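PDB 3NFQ: transcription factor SPN1 from Saccharomyces cerevisiae, which regulates transcription by RNA polymerase II and may act in both the recruitment and post-recruitment steps of transcription that involve TBP. Local coordinates for residues 16-21 with 60-65; 23-28 with 53-58; 85-88 with 92-95; 97-102 with 132-137. One frame throughout, in Å; residues are numbered along the deposited sequence.

Contact 1. Residues 16-21 with 60-65; sequences EKILRL and VSVLSK
Val-62 overlaps three side chains of segment 16-21 at once, and its two methyls share the work. CG2 meets the end of Lys-17, lying 3.6 Å from Lys-17 CE, so it is the last methylene of the lysine that packs here. The lysine chain is bent at chi2 (-73°) and again at chi4 (-59°), which brings its end to the valine. On its other branch, CG1 of Val-62 meets Leu-21 tip to tip, 3.8 Å from Leu-21 CD2. Ile-18 comes in at a slant, with its CD1 4.1 Å from the same CG1. The valine branch thus lies between residues one turn apart on the facing helix, and no hydrogen bond crosses the gap. On helix 10-42, away from Val-62, Arg-20 NH2 forms a salt bridge with Glu-16 OE2, nearly straight at 173°. Ile-18 and Leu-21 also rest on Leu-77, which brings helix 77-85 into the same apolar layer. This is side-chain packing between helix 10-42 and helix 51-63, typical of the core of an all-helical bundle.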
loop_
_atom_site.group_PDB
_atom_site.type_symbol
_atom_site.label_atom_id
_atom_site.label_comp_id
_atom_site.label_asym_id
_atom_site.label_seq_id
_atom_site.Cartn_x
_atom_site.Cartn_y
_atom_site.Cartn_z
ATOM N N GLU A 16 -15.748 10.054 2.711
ATOM C CA GLU A 16 -15.036 11.177 2.150
ATOM C C GLU A 16 -13.652 11.337 2.769
ATOM O O GLU A 16 -12.706 11.765 2.105
ATOM C CB GLU A 16 -15.881 12.466 2.292
ATOM C CG GLU A 16 -15.053 13.730 2.618
ATOM C CD GLU A 16 -15.900 14.974 2.982
ATOM O OE1 GLU A 16 -17.102 14.839 3.390
ATOM O OE2 GLU A 16 -15.339 16.108 2.881
ATOM N N LYS A 17 -13.533 11.018 4.042
ATOM C CA LYS A 17 -12.251 11.110 4.716
ATOM C C LYS A 17 -11.273 10.035 4.172
ATOM O O LYS A 17 -10.104 10.335 3.933
ATOM C CB LYS A 17 -12.454 11.011 6.228
ATOM C CG LYS A 17 -11.178 11.011 7.061
ATOM C CD LYS A 17 -10.404 9.679 6.949
ATOM C CE LYS A 17 -8.975 9.693 7.582
ATOM N NZ LYS A 17 -7.991 10.690 7.062
ATOM N N ILE A 18 -11.771 8.821 3.926
ATOM C CA ILE A 18 -10.943 7.739 3.337
ATOM C C ILE A 18 -10.664 8.032 1.865
ATOM O O ILE A 18 -9.592 7.735 1.364
ATOM C CB ILE A 18 -11.570 6.333 3.509
ATOM C CG1 ILE A 18 -11.128 5.653 4.809
ATOM C CG2 ILE A 18 -11.099 5.380 2.425
ATOM C CD1 ILE A 18 -11.064 6.530 6.060
ATOM N N LEU A 19 -11.635 8.617 1.164
ATOM C CA LEU A 19 -11.430 8.944 -0.256
ATOM C C LEU A 19 -10.402 10.061 -0.511
ATOM O O LEU A 19 -9.673 10.014 -1.512
ATOM C CB LEU A 19 -12.782 9.156 -0.987
ATOM C CG LEU A 19 -13.664 7.916 -1.089
ATOM C CD1 LEU A 19 -15.172 8.268 -1.322
ATOM C CD2 LEU A 19 -13.174 6.847 -2.098
ATOM N N ARG A 20 -10.323 11.031 0.399
ATOM C CA ARG A 20 -9.299 12.052 0.406
ATOM C C ARG A 20 -7.899 11.507 0.722
ATOM O O ARG A 20 -6.917 11.988 0.191
ATOM C CB ARG A 20 -9.604 13.116 1.453
ATOM C CG ARG A 20 -10.592 14.156 0.999
ATOM C CD ARG A 20 -10.591 15.344 1.964
ATOM N NE ARG A 20 -11.899 16.005 1.971
ATOM C CZ ARG A 20 -12.153 17.209 1.453
ATOM N NH1 ARG A 20 -11.185 17.928 0.876
ATOM N NH2 ARG A 20 -13.389 17.698 1.505
ATOM N N LEU A 21 -7.815 10.519 1.606
ATOM C CA LEU A 21 -6.532 9.873 1.851
ATOM C C LEU A 21 -6.117 9.086 0.609
ATOM O O LEU A 21 -4.978 9.115 0.181
ATOM C CB LEU A 21 -6.651 8.957 3.068
ATOM C CG LEU A 21 -5.385 8.199 3.432
ATOM C CD1 LEU A 21 -4.287 9.171 3.856
ATOM C CD2 LEU A 21 -5.705 7.190 4.532
ATOM N N VAL A 60 -0.535 4.838 8.080
ATOM C CA VAL A 60 -0.412 3.815 9.128
ATOM C C VAL A 60 -1.455 4.077 10.222
ATOM O O VAL A 60 -2.143 3.165 10.671
ATOM C CB VAL A 60 1.009 3.852 9.723
ATOM C CG1 VAL A 60 1.058 3.098 11.090
ATOM C CG2 VAL A 60 2.008 3.234 8.734
ATOM N N SER A 61 -1.557 5.318 10.664
ATOM C CA SER A 61 -2.563 5.692 11.666
ATOM C C SER A 61 -3.994 5.293 11.298
ATOM O O SER A 61 -4.674 4.563 12.032
ATOM C CB SER A 61 -2.477 7.181 11.930
ATOM O OG SER A 61 -3.459 7.518 12.888
ATOM N N VAL A 62 -4.447 5.747 10.141
ATOM C CA VAL A 62 -5.748 5.378 9.599
ATOM C C VAL A 62 -5.904 3.885 9.433
ATOM O O VAL A 62 -6.912 3.317 9.889
ATOM C CB VAL A 62 -6.058 6.136 8.246
ATOM C CG1 VAL A 62 -7.378 5.674 7.649
ATOM C CG2 VAL A 62 -6.111 7.655 8.467
ATOM N N LEU A 63 -4.935 3.220 8.786
ATOM C CA LEU A 63 -5.071 1.795 8.533
ATOM C C LEU A 63 -5.136 1.007 9.859
ATOM O O LEU A 63 -5.650 -0.088 9.887
ATOM C CB LEU A 63 -3.927 1.240 7.641
ATOM C CG LEU A 63 -3.852 1.604 6.151
ATOM C CD1 LEU A 63 -2.592 1.057 5.485
ATOM C CD2 LEU A 63 -5.085 1.067 5.381
ATOM N N SER A 64 -4.638 1.591 10.951
ATOM C CA SER A 64 -4.576 0.879 12.225
ATOM C C SER A 64 -5.881 1.002 13.013
ATOM O O SER A 64 -6.050 0.314 14.021
ATOM C CB SER A 64 -3.444 1.444 13.086
ATOM O OG SER A 64 -3.955 2.597 13.741
ATOM N N LYS A 65 -6.791 1.864 12.594
ATOM C CA LYS A 65 -8.017 2.094 13.373
ATOM C C LYS A 65 -9.097 1.085 13.095
ATOM O O LYS A 65 -9.632 1.015 11.997
ATOM C CB LYS A 65 -8.529 3.513 13.193
ATOM C CG LYS A 65 -7.633 4.476 13.884
ATOM C CD LYS A 65 -8.004 5.895 13.577
ATOM C CE LYS A 65 -6.948 6.874 14.116
ATOM N NZ LYS A 65 -6.427 6.508 15.483
#

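Contact 2. Residues 23-28 with 53-58; sequences DEMNIA and VKLLPK
The flat group in this contact is the peptide joining Glu-24 to Met-25, and one of its faces carries the CD2 methyl of Leu-55. That methyl stands 3.5 Å from Glu-24 O and 3.7 Å from Met-25 N, with the carbonyl carbon between them, so it lies over the plane of the peptide. The peptide oxygen is already used by the helix, accepting from Ala-28 N at 2.9 Å. Around the same methyl are Glu-24 CB at 3.8 Å, Met-25 CG at 4.0 Å and, more loosely, Ala-28 CB at 4.3 Å. Leu-55 reaches this spot with CG anti to its backbone N (chi1 -172°), and its side chain crosses that of Met-25, a selenomethionine, at about a right angle. Of the Glu-24 side chain, CB makes the contact. Its carboxylate and the amine of Lys-58 remain apart, with Glu-24 OE1 6.4 Å from Lys-58 NZ, so any attraction between them is probably modest. Helix 77-85 also reaches Met-25: Trp-84 NE1 donates to its carbonyl, and Leu-77 and Ser-80 touch its side chain. The segment axes run 10.1 Å apart at 159°, and helix 51-63 is kinked at Pro-57. Here a leucine rests on the backbone of the facing helix. Helix 10-42 and helix 51-63, consecutive in the chain and nearly antiparallel, form a helical hairpin.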
loop_
_atom_site.group_PDB
_atom_site.type_symbol
_atom_site.label_atom_id
_atom_site.label_comp_id
_atom_site.label_asym_id
_atom_site.label_seq_id
_atom_site.Cartn_x
_atom_site.Cartn_y
_atom_site.Cartn_z
ATOM N N ASP A 23 -6.815 9.748 -2.494
ATOM C CA ASP A 23 -6.243 10.766 -3.395
ATOM C C ASP A 23 -4.904 11.280 -2.956
ATOM O O ASP A 23 -4.015 11.444 -3.768
ATOM C CB ASP A 23 -7.174 12.005 -3.524
ATOM C CG ASP A 23 -8.549 11.690 -4.163
ATOM O OD1 ASP A 23 -8.683 10.706 -4.927
ATOM O OD2 ASP A 23 -9.507 12.501 -3.911
ATOM N N GLU A 24 -4.741 11.607 -1.674
ATOM C CA GLU A 24 -3.449 12.061 -1.237
ATOM C C GLU A 24 -2.357 11.021 -1.458
ATOM O O GLU A 24 -1.209 11.386 -1.723
ATOM C CB GLU A 24 -3.445 12.360 0.257
ATOM C CG GLU A 24 -4.349 13.543 0.679
ATOM C CD GLU A 24 -3.708 14.900 0.373
ATOM O OE1 GLU A 24 -2.456 14.974 0.393
ATOM O OE2 GLU A 24 -4.455 15.887 0.115
HETATM N N MSE A 25 -2.687 9.745 -1.230
HETATM C CA MSE A 25 -1.673 8.695 -1.429
HETATM C C MSE A 25 -1.286 8.623 -2.874
HETATM O O MSE A 25 -0.100 8.440 -3.213
HETATM C CB MSE A 25 -2.226 7.342 -0.922
HETATM C CG MSE A 25 -2.298 7.328 0.554
HETATM SE SE MSE A 25 -2.921 5.479 1.102
HETATM C CE MSE A 25 -1.173 4.572 0.819
ATOM N N ASN A 26 -2.282 8.719 -3.765
ATOM C CA ASN A 26 -1.957 8.644 -5.193
ATOM C C ASN A 26 -1.133 9.843 -5.650
ATOM O O ASN A 26 -0.237 9.693 -6.467
ATOM C CB ASN A 26 -3.228 8.567 -6.089
ATOM C CG ASN A 26 -4.057 7.353 -5.824
ATOM O OD1 ASN A 26 -5.272 7.310 -6.168
ATOM N ND2 ASN A 26 -3.445 6.347 -5.199
ATOM N N ILE A 27 -1.462 11.024 -5.135
ATOM C CA ILE A 27 -0.701 12.239 -5.503
ATOM C C ILE A 27 0.722 12.086 -5.002
ATOM O O ILE A 27 1.684 12.361 -5.691
ATOM C CB ILE A 27 -1.334 13.502 -4.876
ATOM C CG1 ILE A 27 -2.624 13.851 -5.622
ATOM C CG2 ILE A 27 -0.309 14.675 -4.909
ATOM C CD1 ILE A 27 -3.624 14.733 -4.808
ATOM N N ALA A 28 0.889 11.606 -3.783
ATOM C CA ALA A 28 2.270 11.406 -3.295
ATOM C C ALA A 28 3.063 10.416 -4.117
ATOM O O ALA A 28 4.260 10.611 -4.405
ATOM C CB ALA A 28 2.249 10.981 -1.835
ATOM N N VAL A 53 6.844 9.099 2.175
ATOM C CA VAL A 53 7.342 9.006 3.578
ATOM C C VAL A 53 6.783 10.073 4.449
ATOM O O VAL A 53 6.544 9.840 5.624
ATOM C CB VAL A 53 8.900 8.934 3.737
ATOM C CG1 VAL A 53 9.453 7.726 3.043
ATOM C CG2 VAL A 53 9.607 10.181 3.240
ATOM N N LYS A 54 6.527 11.257 3.890
ATOM C CA LYS A 54 5.906 12.273 4.709
ATOM C C LYS A 54 4.487 11.943 5.058
ATOM O O LYS A 54 4.007 12.367 6.094
ATOM C CB LYS A 54 5.880 13.629 4.001
ATOM C CG LYS A 54 7.243 14.254 3.875
ATOM C CD LYS A 54 7.041 15.685 3.324
ATOM C CE LYS A 54 8.352 16.271 2.888
ATOM N NZ LYS A 54 8.136 17.468 1.990
ATOM N N LEU A 55 3.766 11.278 4.132
ATOM C CA LEU A 55 2.401 10.908 4.356
ATOM C C LEU A 55 2.279 9.585 5.139
ATOM O O LEU A 55 1.247 9.315 5.706
ATOM C CB LEU A 55 1.649 10.804 3.029
ATOM C CG LEU A 55 0.134 10.596 2.990
ATOM C CD1 LEU A 55 -0.701 11.647 3.815
ATOM C CD2 LEU A 55 -0.317 10.603 1.541
ATOM N N LEU A 56 3.312 8.771 5.154
ATOM C CA LEU A 56 3.205 7.418 5.744
ATOM C C LEU A 56 2.596 7.339 7.169
ATOM O O LEU A 56 1.740 6.509 7.429
ATOM C CB LEU A 56 4.563 6.708 5.623
ATOM C CG LEU A 56 4.644 5.267 6.171
ATOM C CD1 LEU A 56 3.740 4.296 5.322
ATOM C CD2 LEU A 56 6.088 4.831 6.200
ATOM N N PRO A 57 3.044 8.196 8.092
ATOM C CA PRO A 57 2.462 8.217 9.456
ATOM C C PRO A 57 0.932 8.301 9.469
ATOM O O PRO A 57 0.278 7.626 10.249
ATOM C CB PRO A 57 3.057 9.489 10.074
ATOM C CG PRO A 57 4.402 9.637 9.371
ATOM C CD PRO A 57 4.108 9.194 7.920
ATOM N N LYS A 58 0.354 9.122 8.620
ATOM C CA LYS A 58 -1.079 9.211 8.525
ATOM C C LYS A 58 -1.695 7.961 7.959
ATOM O O LYS A 58 -2.751 7.507 8.431
ATOM C CB LYS A 58 -1.490 10.405 7.672
ATOM C CG LYS A 58 -2.953 10.704 7.787
ATOM C CD LYS A 58 -3.297 11.826 6.828
ATOM C CE LYS A 58 -4.680 12.412 7.078
ATOM N NZ LYS A 58 -4.815 13.644 6.177
#

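Contact 3. Residues 85-88 with 92-95; sequences LEPL and SLPS
Leu-88 and Ser-92 face each other across the neck of a short loop in the TFIIS N-terminal family region, the leucine laying its CD1 branch beside the serine hydroxyl, 3.5 Å from Ser-92 OG. That hydroxyl has its polar partner elsewhere, in the carboxylate of Asp-90, and chi1 of 70° sets it between the backbone N and the carbonyl carbon. The backbones join at the same level: Leu-88 N donates to Ser-92 O at 3.0 Å, in the carbonyl plane and with an N-H...O angle of 164°. Pro-87 CA adds a CH...O contact to that oxygen. A water close to Glu-86 O (2.8 Å) and Ser-92 O could bridge the two carbonyls. Leu-93 turns its CD2 branch onto the ring of Pro-87, 3.9 Å from Pro-87 CB. The ring of Pro-94 comes up to the last turn of helix 77-85 with its CD 3.6 Å from Leu-85 O, an oxygen that also receives Tyr-128 OH. Leu-88 packs on Ile-33 and Leu-36 of helix 10-42. One backbone bond and its CH...O companion pin the loop neck through a single carbonyl, with proline and leucine carbons beside it, which probably helps to set the path from helix 77-85 to helix 96-107.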
loop_
_atom_site.group_PDB
_atom_site.type_symbol
_atom_site.label_atom_id
_atom_site.label_comp_id
_atom_site.label_asym_id
_atom_site.label_seq_id
_atom_site.Cartn_x
_atom_site.Cartn_y
_atom_site.Cartn_z
ATOM N N LEU A 85 3.140 -0.154 -2.939
ATOM C CA LEU A 85 3.959 -1.369 -2.787
ATOM C C LEU A 85 4.457 -1.872 -4.129
ATOM O O LEU A 85 5.464 -2.574 -4.196
ATOM C CB LEU A 85 3.076 -2.460 -2.148
ATOM C CG LEU A 85 2.843 -2.261 -0.621
ATOM C CD1 LEU A 85 1.817 -3.261 -0.095
ATOM C CD2 LEU A 85 4.172 -2.366 0.114
ATOM N N GLU A 86 3.725 -1.563 -5.187
ATOM C CA GLU A 86 4.008 -2.250 -6.450
ATOM C C GLU A 86 5.369 -1.918 -7.019
ATOM O O GLU A 86 5.880 -0.784 -6.877
ATOM C CB GLU A 86 2.884 -1.982 -7.489
ATOM C CG GLU A 86 2.988 -0.717 -8.236
ATOM C CD GLU A 86 1.688 -0.342 -8.994
ATOM O OE1 GLU A 86 0.841 -1.215 -9.199
ATOM O OE2 GLU A 86 1.533 0.837 -9.387
ATOM N N PRO A 87 5.986 -2.909 -7.683
ATOM C CA PRO A 87 7.289 -2.690 -8.262
ATOM C C PRO A 87 7.188 -1.791 -9.457
ATOM O O PRO A 87 6.166 -1.783 -10.165
ATOM C CB PRO A 87 7.753 -4.099 -8.709
ATOM C CG PRO A 87 6.543 -4.889 -8.770
ATOM C CD PRO A 87 5.538 -4.310 -7.804
ATOM N N LEU A 88 8.276 -1.089 -9.724
ATOM C CA LEU A 88 8.350 -0.286 -10.931
ATOM C C LEU A 88 8.712 -1.283 -12.023
ATOM O O LEU A 88 9.056 -2.424 -11.729
ATOM C CB LEU A 88 9.469 0.743 -10.825
ATOM C CG LEU A 88 9.326 1.776 -9.666
ATOM C CD1 LEU A 88 10.480 2.735 -9.801
ATOM C CD2 LEU A 88 8.078 2.512 -9.824
ATOM N N SER A 92 12.183 -2.608 -9.260
ATOM C CA SER A 92 12.591 -2.015 -7.979
ATOM C C SER A 92 11.384 -1.703 -7.076
ATOM O O SER A 92 10.255 -1.486 -7.542
ATOM C CB SER A 92 13.454 -0.799 -8.212
ATOM O OG SER A 92 12.653 0.219 -8.736
ATOM N N LEU A 93 11.648 -1.669 -5.771
ATOM C CA LEU A 93 10.612 -1.638 -4.789
ATOM C C LEU A 93 10.692 -0.349 -3.955
ATOM O O LEU A 93 11.733 0.322 -3.965
ATOM C CB LEU A 93 10.791 -2.867 -3.903
ATOM C CG LEU A 93 10.479 -4.153 -4.674
ATOM C CD1 LEU A 93 10.931 -5.281 -3.840
ATOM C CD2 LEU A 93 8.947 -4.177 -5.003
ATOM N N PRO A 94 9.608 0.002 -3.256
ATOM C CA PRO A 94 9.785 1.157 -2.329
ATOM C C PRO A 94 10.740 0.791 -1.222
ATOM O O PRO A 94 11.203 -0.340 -1.110
ATOM C CB PRO A 94 8.382 1.378 -1.770
ATOM C CG PRO A 94 7.710 -0.074 -1.844
ATOM C CD PRO A 94 8.258 -0.597 -3.170
ATOM N N SER A 95 10.990 1.749 -0.315
ATOM C CA SER A 95 11.940 1.493 0.707
ATOM C C SER A 95 11.435 0.409 1.651
ATOM O O SER A 95 10.211 0.156 1.760
ATOM C CB SER A 95 12.112 2.806 1.501
ATOM O OG SER A 95 10.933 3.125 2.213
HETATM O O HOH W 1 8.322 0.454 -6.254
#

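Contact 4. Residues 97-102 with 132-137; sequences EIQKSL and KRVEAQ
Gln-99 OE1 takes a hydrogen bond from a water at 2.7 Å, and that water in turn accepts from Glu-135 N at 3.0 Å, carrying the contact from helix to loop. The other end of the amide, Gln-99 NE2, donates to Pro-94 O. With both ends engaged, the rotation of the amide is probably fixed, and it is the amide of a buried residue that is satisfied in this way. Val-134 sits alongside, its CG1 4.3 Å from Gln-99 OE1, and rests on Leu-93 and Tyr-128 as well. At the outer edge Lys-100, stretched out to its end, crosses Gln-137 at about a right angle. Gln-137 OE1 is 3.9 Å from Lys-100 CE and 4.0 Å from Lys-100 NZ, which is closeness without a hydrogen bond. Chi1 of 77° in Gln-137 directs its chain toward the lysine. Since Glu-135 is the N-cap residue of helix 136-149, the bridging water satisfies a backbone N-H just ahead of that helix. The contact thus joins helix 96-107 to the start of helix 136-149 within the TFIIS N-terminal family region. No direct hydrogen bond links the two segments; one water makes the polar link, beside loose packing.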
loop_
_atom_site.group_PDB
_atom_site.type_symbol
_atom_site.label_atom_id
_atom_site.label_comp_id
_atom_site.label_asym_id
_atom_site.label_seq_id
_atom_site.Cartn_x
_atom_site.Cartn_y
_atom_site.Cartn_z
ATOM N N GLU A 97 11.242 0.673 4.822
ATOM C CA GLU A 97 10.327 1.264 5.787
ATOM C C GLU A 97 8.879 1.356 5.322
ATOM O O GLU A 97 7.964 1.099 6.097
ATOM C CB GLU A 97 10.813 2.684 6.139
ATOM C CG GLU A 97 12.118 2.625 6.964
ATOM C CD GLU A 97 13.383 2.233 6.168
ATOM O OE1 GLU A 97 13.476 2.507 4.943
ATOM O OE2 GLU A 97 14.306 1.684 6.812
ATOM N N ILE A 98 8.682 1.667 4.036
ATOM C CA ILE A 98 7.333 1.666 3.458
ATOM C C ILE A 98 6.767 0.223 3.370
ATOM O O ILE A 98 5.601 -0.031 3.701
ATOM C CB ILE A 98 7.320 2.368 2.093
ATOM C CG1 ILE A 98 7.265 3.881 2.275
ATOM C CG2 ILE A 98 6.037 1.853 1.202
ATOM C CD1 ILE A 98 7.749 4.614 1.086
ATOM N N GLN A 99 7.598 -0.726 2.941
ATOM C CA GLN A 99 7.130 -2.112 2.839
ATOM C C GLN A 99 6.715 -2.626 4.204
ATOM O O GLN A 99 5.631 -3.137 4.369
ATOM C CB GLN A 99 8.212 -3.025 2.295
ATOM C CG GLN A 99 8.741 -2.697 0.872
ATOM C CD GLN A 99 9.863 -3.630 0.460
ATOM O OE1 GLN A 99 9.802 -4.825 0.723
ATOM N NE2 GLN A 99 10.882 -3.102 -0.207
ATOM N N LYS A 100 7.589 -2.463 5.185
ATOM C CA LYS A 100 7.329 -3.019 6.498
ATOM C C LYS A 100 6.139 -2.337 7.184
ATOM O O LYS A 100 5.287 -2.999 7.803
ATOM C CB LYS A 100 8.577 -2.865 7.354
ATOM C CG LYS A 100 8.404 -3.661 8.601
ATOM C CD LYS A 100 9.511 -3.351 9.598
ATOM C CE LYS A 100 9.401 -4.371 10.729
ATOM N NZ LYS A 100 10.656 -4.321 11.518
ATOM N N SER A 101 6.053 -1.016 7.053
ATOM C CA SER A 101 4.922 -0.308 7.659
ATOM C C SER A 101 3.611 -0.697 7.039
ATOM O O SER A 101 2.605 -0.888 7.734
ATOM C CB SER A 101 5.060 1.204 7.527
ATOM O OG SER A 101 6.206 1.607 8.266
ATOM N N LEU A 102 3.579 -0.750 5.713
ATOM C CA LEU A 102 2.314 -1.160 5.070
ATOM C C LEU A 102 1.916 -2.603 5.328
ATOM O O LEU A 102 0.727 -2.912 5.577
ATOM C CB LEU A 102 2.344 -0.856 3.568
ATOM C CG LEU A 102 2.408 0.632 3.191
ATOM C CD1 LEU A 102 2.432 0.762 1.640
ATOM C CD2 LEU A 102 1.241 1.373 3.733
ATOM N N LYS A 132 13.308 -11.708 -5.642
ATOM C CA LYS A 132 14.599 -11.807 -4.956
ATOM C C LYS A 132 14.990 -10.558 -4.203
ATOM O O LYS A 132 15.925 -10.588 -3.412
ATOM C CB LYS A 132 15.721 -12.094 -5.954
ATOM C CG LYS A 132 15.497 -13.323 -6.831
ATOM C CD LYS A 132 15.228 -14.578 -6.007
ATOM C CE LYS A 132 14.713 -15.685 -6.938
ATOM N NZ LYS A 132 14.599 -17.013 -6.255
ATOM N N ARG A 133 14.294 -9.458 -4.437
ATOM C CA ARG A 133 14.664 -8.183 -3.775
ATOM C C ARG A 133 14.047 -7.965 -2.406
ATOM O O ARG A 133 14.352 -6.955 -1.727
ATOM C CB ARG A 133 14.253 -7.011 -4.648
ATOM C CG ARG A 133 14.848 -7.063 -6.024
ATOM C CD ARG A 133 14.806 -5.674 -6.557
ATOM N NE ARG A 133 15.085 -5.631 -7.985
ATOM C CZ ARG A 133 15.609 -4.584 -8.605
ATOM N NH1 ARG A 133 15.949 -3.491 -7.918
ATOM N NH2 ARG A 133 15.800 -4.642 -9.912
ATOM N N VAL A 134 13.155 -8.862 -2.001
ATOM C CA VAL A 134 12.372 -8.660 -0.772
ATOM C C VAL A 134 13.062 -9.368 0.372
ATOM O O VAL A 134 13.526 -10.450 0.214
ATOM C CB VAL A 134 10.927 -9.197 -0.950
ATOM C CG1 VAL A 134 10.093 -9.056 0.325
ATOM C CG2 VAL A 134 10.254 -8.475 -2.113
ATOM N N GLU A 135 13.156 -8.721 1.514
ATOM C CA GLU A 135 13.694 -9.333 2.713
ATOM C C GLU A 135 12.844 -10.493 3.161
ATOM O O GLU A 135 11.635 -10.418 3.111
ATOM C CB GLU A 135 13.714 -8.272 3.799
ATOM C CG GLU A 135 14.757 -7.203 3.520
ATOM C CD GLU A 135 16.174 -7.809 3.303
ATOM O OE1 GLU A 135 16.616 -8.600 4.175
ATOM O OE2 GLU A 135 16.809 -7.517 2.265
ATOM N N ALA A 136 13.480 -11.582 3.601
ATOM C CA ALA A 136 12.733 -12.800 3.906
ATOM C C ALA A 136 11.613 -12.584 4.843
ATOM O O ALA A 136 10.547 -13.185 4.679
ATOM C CB ALA A 136 13.670 -13.923 4.432
ATOM N N GLN A 137 11.786 -11.734 5.869
ATOM C CA GLN A 137 10.703 -11.629 6.817
ATOM C C GLN A 137 9.423 -11.071 6.148
ATOM O O GLN A 137 8.328 -11.464 6.499
ATOM C CB GLN A 137 11.067 -10.768 8.051
ATOM C CG GLN A 137 11.005 -9.321 7.679
ATOM C CD GLN A 137 11.683 -8.357 8.650
ATOM O OE1 GLN A 137 11.006 -7.661 9.433
ATOM N NE2 GLN A 137 13.031 -8.263 8.553
HETATM O O HOH W 2 12.200 -5.858 1.537
#

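Overall arrangement
All four contacts belong to the conserved central domain, a largely helical chain without strands. Contacts 1 and 2 are successive levels of one interface, between helix 10-42 and helix 51-63, with centres about 10 Å apart and joined where Lys-17 NZ lies 3.7 Å from Lys-58 CE. Contacts 3 and 4 are equally close, about 10 Å between centres, and meet through Leu-93 CD1 and Val-134 CG2 at 3.7 Å. The other side of helix 51-63 links the pairs: Leu-56 CD2 packs 3.8 Å from Ser-101 OG, tying contact 2 to contact 4. Contacts 1 and 4, with centres about 22 Å apart, still touch through Val-60 and Ser-101, whereas contacts 1 and 3 do not touch.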